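Local coordinates for protein probable exosome complex exonuclease 2 (Archaeoglobus fulgidus, PDB 3M7N) that probably serves as a non-catalytic subunit of the archaeal RNA-degrading exosome, shaping the active site of its Rrp41 partner, at residues 81-86 with 104-109. Sequence-based numbering, arbitrary orientation.
With nucleotides of chain L.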
loop_
_atom_site.group_PDB
_atom_site.type_symbol
_atom_site.label_atom_id
_atom_site.label_comp_id
_atom_site.label_asym_id
_atom_site.label_seq_id
_atom_site.Cartn_x
_atom_site.Cartn_y
_atom_site.Cartn_z
ATOM N N VAL H 81 6.543 25.228 1.260
ATOM C CA VAL H 81 5.196 25.245 1.784
ATOM C C VAL H 81 4.643 23.827 1.824
ATOM O O VAL H 81 4.679 23.113 0.832
ATOM C CB VAL H 81 4.270 26.146 0.912
ATOM C CG1 VAL H 81 2.833 26.115 1.443
ATOM C CG2 VAL H 81 4.789 27.577 0.870
ATOM N N ASN H 82 4.148 23.414 2.979
ATOM C CA ASN H 82 3.469 22.128 3.077
ATOM C C ASN H 82 2.120 22.270 3.765
ATOM O O ASN H 82 1.921 23.140 4.609
ATOM C CB ASN H 82 4.330 21.082 3.819
ATOM C CG ASN H 82 5.572 20.683 3.036
ATOM O OD1 ASN H 82 6.649 21.259 3.215
ATOM N ND2 ASN H 82 5.426 19.708 2.157
ATOM N N ALA H 83 1.198 21.394 3.410
ATOM C CA ALA H 83 -0.078 21.381 4.064
ATOM C C ALA H 83 -0.391 19.978 4.601
ATOM O O ALA H 83 -0.053 18.969 3.994
ATOM C CB ALA H 83 -1.169 21.886 3.104
ATOM N N GLU H 84 -0.999 19.929 5.772
ATOM C CA GLU H 84 -1.614 18.705 6.233
ATOM C C GLU H 84 -3.115 18.970 6.338
ATOM O O GLU H 84 -3.549 19.892 7.030
ATOM C CB GLU H 84 -1.020 18.244 7.580
ATOM C CG GLU H 84 0.518 18.241 7.638
ATOM C CD GLU H 84 1.104 17.136 8.546
ATOM O OE1 GLU H 84 1.036 17.236 9.806
ATOM N N LEU H 85 -3.889 18.188 5.596
ATOM C CA LEU H 85 -5.338 18.205 5.689
ATOM C C LEU H 85 -5.727 16.991 6.527
ATOM O O LEU H 85 -6.275 16.011 6.034
ATOM C CB LEU H 85 -5.956 18.145 4.291
ATOM C CG LEU H 85 -6.179 19.473 3.561
ATOM C CD1 LEU H 85 -4.981 20.388 3.664
ATOM C CD2 LEU H 85 -6.557 19.254 2.097
ATOM N N VAL H 86 -5.400 17.053 7.810
ATOM C CA VAL H 86 -5.481 15.876 8.675
ATOM C C VAL H 86 -6.917 15.459 8.998
ATOM O O VAL H 86 -7.852 16.267 8.921
ATOM C CB VAL H 86 -4.697 16.085 9.989
ATOM C CG1 VAL H 86 -3.209 16.362 9.698
ATOM C CG2 VAL H 86 -5.327 17.205 10.803
ATOM N N GLU H 104 -1.905 20.049 -3.951
ATOM C CA GLU H 104 -2.456 21.141 -4.734
ATOM C C GLU H 104 -2.594 22.421 -3.894
ATOM O O GLU H 104 -2.065 23.464 -4.257
ATOM C CB GLU H 104 -3.798 20.726 -5.330
ATOM C CG GLU H 104 -4.285 21.607 -6.460
ATOM C CD GLU H 104 -5.029 20.812 -7.516
ATOM O OE1 GLU H 104 -4.592 20.838 -8.686
ATOM O OE2 GLU H 104 -6.030 20.141 -7.168
ATOM N N LEU H 105 -3.288 22.324 -2.768
ATOM C CA LEU H 105 -3.455 23.448 -1.856
ATOM C C LEU H 105 -2.129 24.105 -1.481
ATOM O O LEU H 105 -1.976 25.309 -1.604
ATOM C CB LEU H 105 -4.193 22.996 -0.590
ATOM C CG LEU H 105 -4.657 24.114 0.352
ATOM C CD1 LEU H 105 -5.971 23.718 1.022
ATOM C CD2 LEU H 105 -3.595 24.504 1.390
ATOM N N ALA H 106 -1.159 23.328 -1.024
ATOM C CA ALA H 106 0.103 23.933 -0.601
ATOM C C ALA H 106 0.769 24.641 -1.769
ATOM O O ALA H 106 1.424 25.669 -1.601
ATOM C CB ALA H 106 1.049 22.899 -0.011
ATOM N N ARG H 107 0.620 24.075 -2.953
ATOM C CA ARG H 107 1.270 24.662 -4.111
ATOM C C ARG H 107 0.567 25.935 -4.556
ATOM O O ARG H 107 1.215 26.815 -5.095
ATOM C CB ARG H 107 1.383 23.668 -5.268
ATOM C CG ARG H 107 2.400 22.583 -5.015
ATOM C CD ARG H 107 2.444 21.606 -6.162
ATOM N NE ARG H 107 3.472 21.980 -7.124
ATOM C CZ ARG H 107 3.226 22.278 -8.389
ATOM N NH1 ARG H 107 4.220 22.611 -9.199
ATOM N NH2 ARG H 107 1.980 22.240 -8.833
ATOM N N VAL H 108 -0.742 26.044 -4.343
ATOM C CA VAL H 108 -1.391 27.277 -4.736
ATOM C C VAL H 108 -0.924 28.377 -3.790
ATOM O O VAL H 108 -0.522 29.448 -4.234
ATOM C CB VAL H 108 -2.931 27.192 -4.796
ATOM C CG1 VAL H 108 -3.522 28.584 -5.014
ATOM C CG2 VAL H 108 -3.377 26.269 -5.921
ATOM N N VAL H 109 -0.944 28.097 -2.491
ATOM C CA VAL H 109 -0.489 29.066 -1.506
ATOM C C VAL H 109 0.949 29.481 -1.825
ATOM O O VAL H 109 1.291 30.670 -1.835
ATOM C CB VAL H 109 -0.570 28.504 -0.079
ATOM C CG1 VAL H 109 0.148 29.401 0.871
ATOM C CG2 VAL H 109 -2.020 28.301 0.351
ATOM P P C L 5 6.514 24.550 -9.974
ATOM O OP1 C L 5 5.096 24.820 -10.279
ATOM O OP2 C L 5 6.942 23.197 -9.539
ATOM O "O5'" C L 5 7.416 24.927 -11.244
ATOM C "C5'" C L 5 7.121 26.032 -12.076
ATOM C "C4'" C L 5 8.344 26.395 -12.893
ATOM O "O4'" C L 5 9.503 26.437 -12.021
ATOM C "C3'" C L 5 8.765 25.394 -13.958
ATOM O "O3'" C L 5 7.947 25.495 -15.104
ATOM C "C2'" C L 5 10.178 25.904 -14.218
ATOM O "O2'" C L 5 10.222 27.162 -14.875
ATOM C "C1'" C L 5 10.645 26.057 -12.771
ATOM N N1 C L 5 11.201 24.793 -12.221
ATOM C C2 C L 5 12.360 24.264 -12.797
ATOM O O2 C L 5 12.879 24.873 -13.741
ATOM N N3 C L 5 12.872 23.107 -12.300
ATOM C C4 C L 5 12.270 22.486 -11.276
ATOM N N4 C L 5 12.809 21.350 -10.815
ATOM C C5 C L 5 11.084 23.012 -10.682
ATOM C C6 C L 5 10.591 24.153 -11.179
#
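Ala106 sets its methyl group directly on the backbone of strand 81-84. Ala106 CB lies 3.7 Å from Ala83 N and equally near the carbonyl O of Val81. Such a small side chain lets the helix come close: the axes of strand 81-84 and helix 104-109 approach to 7.0 Å, with directions 144° apart. Val81 covers the next part of the helix. Val81 CG1 is anti to the backbone N (chi1 178°), which carries that methyl over the helix backbone, 3.4 Å from Ala106 O. Val81 CG1 also meets Val109 CG1 at 4.3 Å. Leu105 completes the patch, with Leu105 CD2 4.0 Å from Ala83 CB and CD1 more loosely placed near Leu85 CD1. The contact is apolar and buried. Leu105 and Val109 also pack on helix 148-161, while Val81 and Ala83 touch Ile139 of the adjoining strand.

Arg107 leaves the helix on a side away from the strand, and its guanidinium reaches RNA. Arg107 NH1 lies 2.6 Å from OP1 and 2.8 Å from OP2 of the cytidine phosphate in chain L. OP2 lies at the guanidinium edge, in its plane, whereas OP1 approaches obliquely. NH2 forms a salt bridge with Glu100 of a neighbouring exonuclease 1 subunit. A leucine here would probably leave the phosphate without this cationic partner and remove the salt bridge to Glu100 of that subunit.

Helix 100-115 thus packs one flank on strand 78-84, outermost within this chain in the mixed sheet, and turns Arg107 to the RNA at the subunit interface, the helix-on-sheet packing of the RNase PH fold.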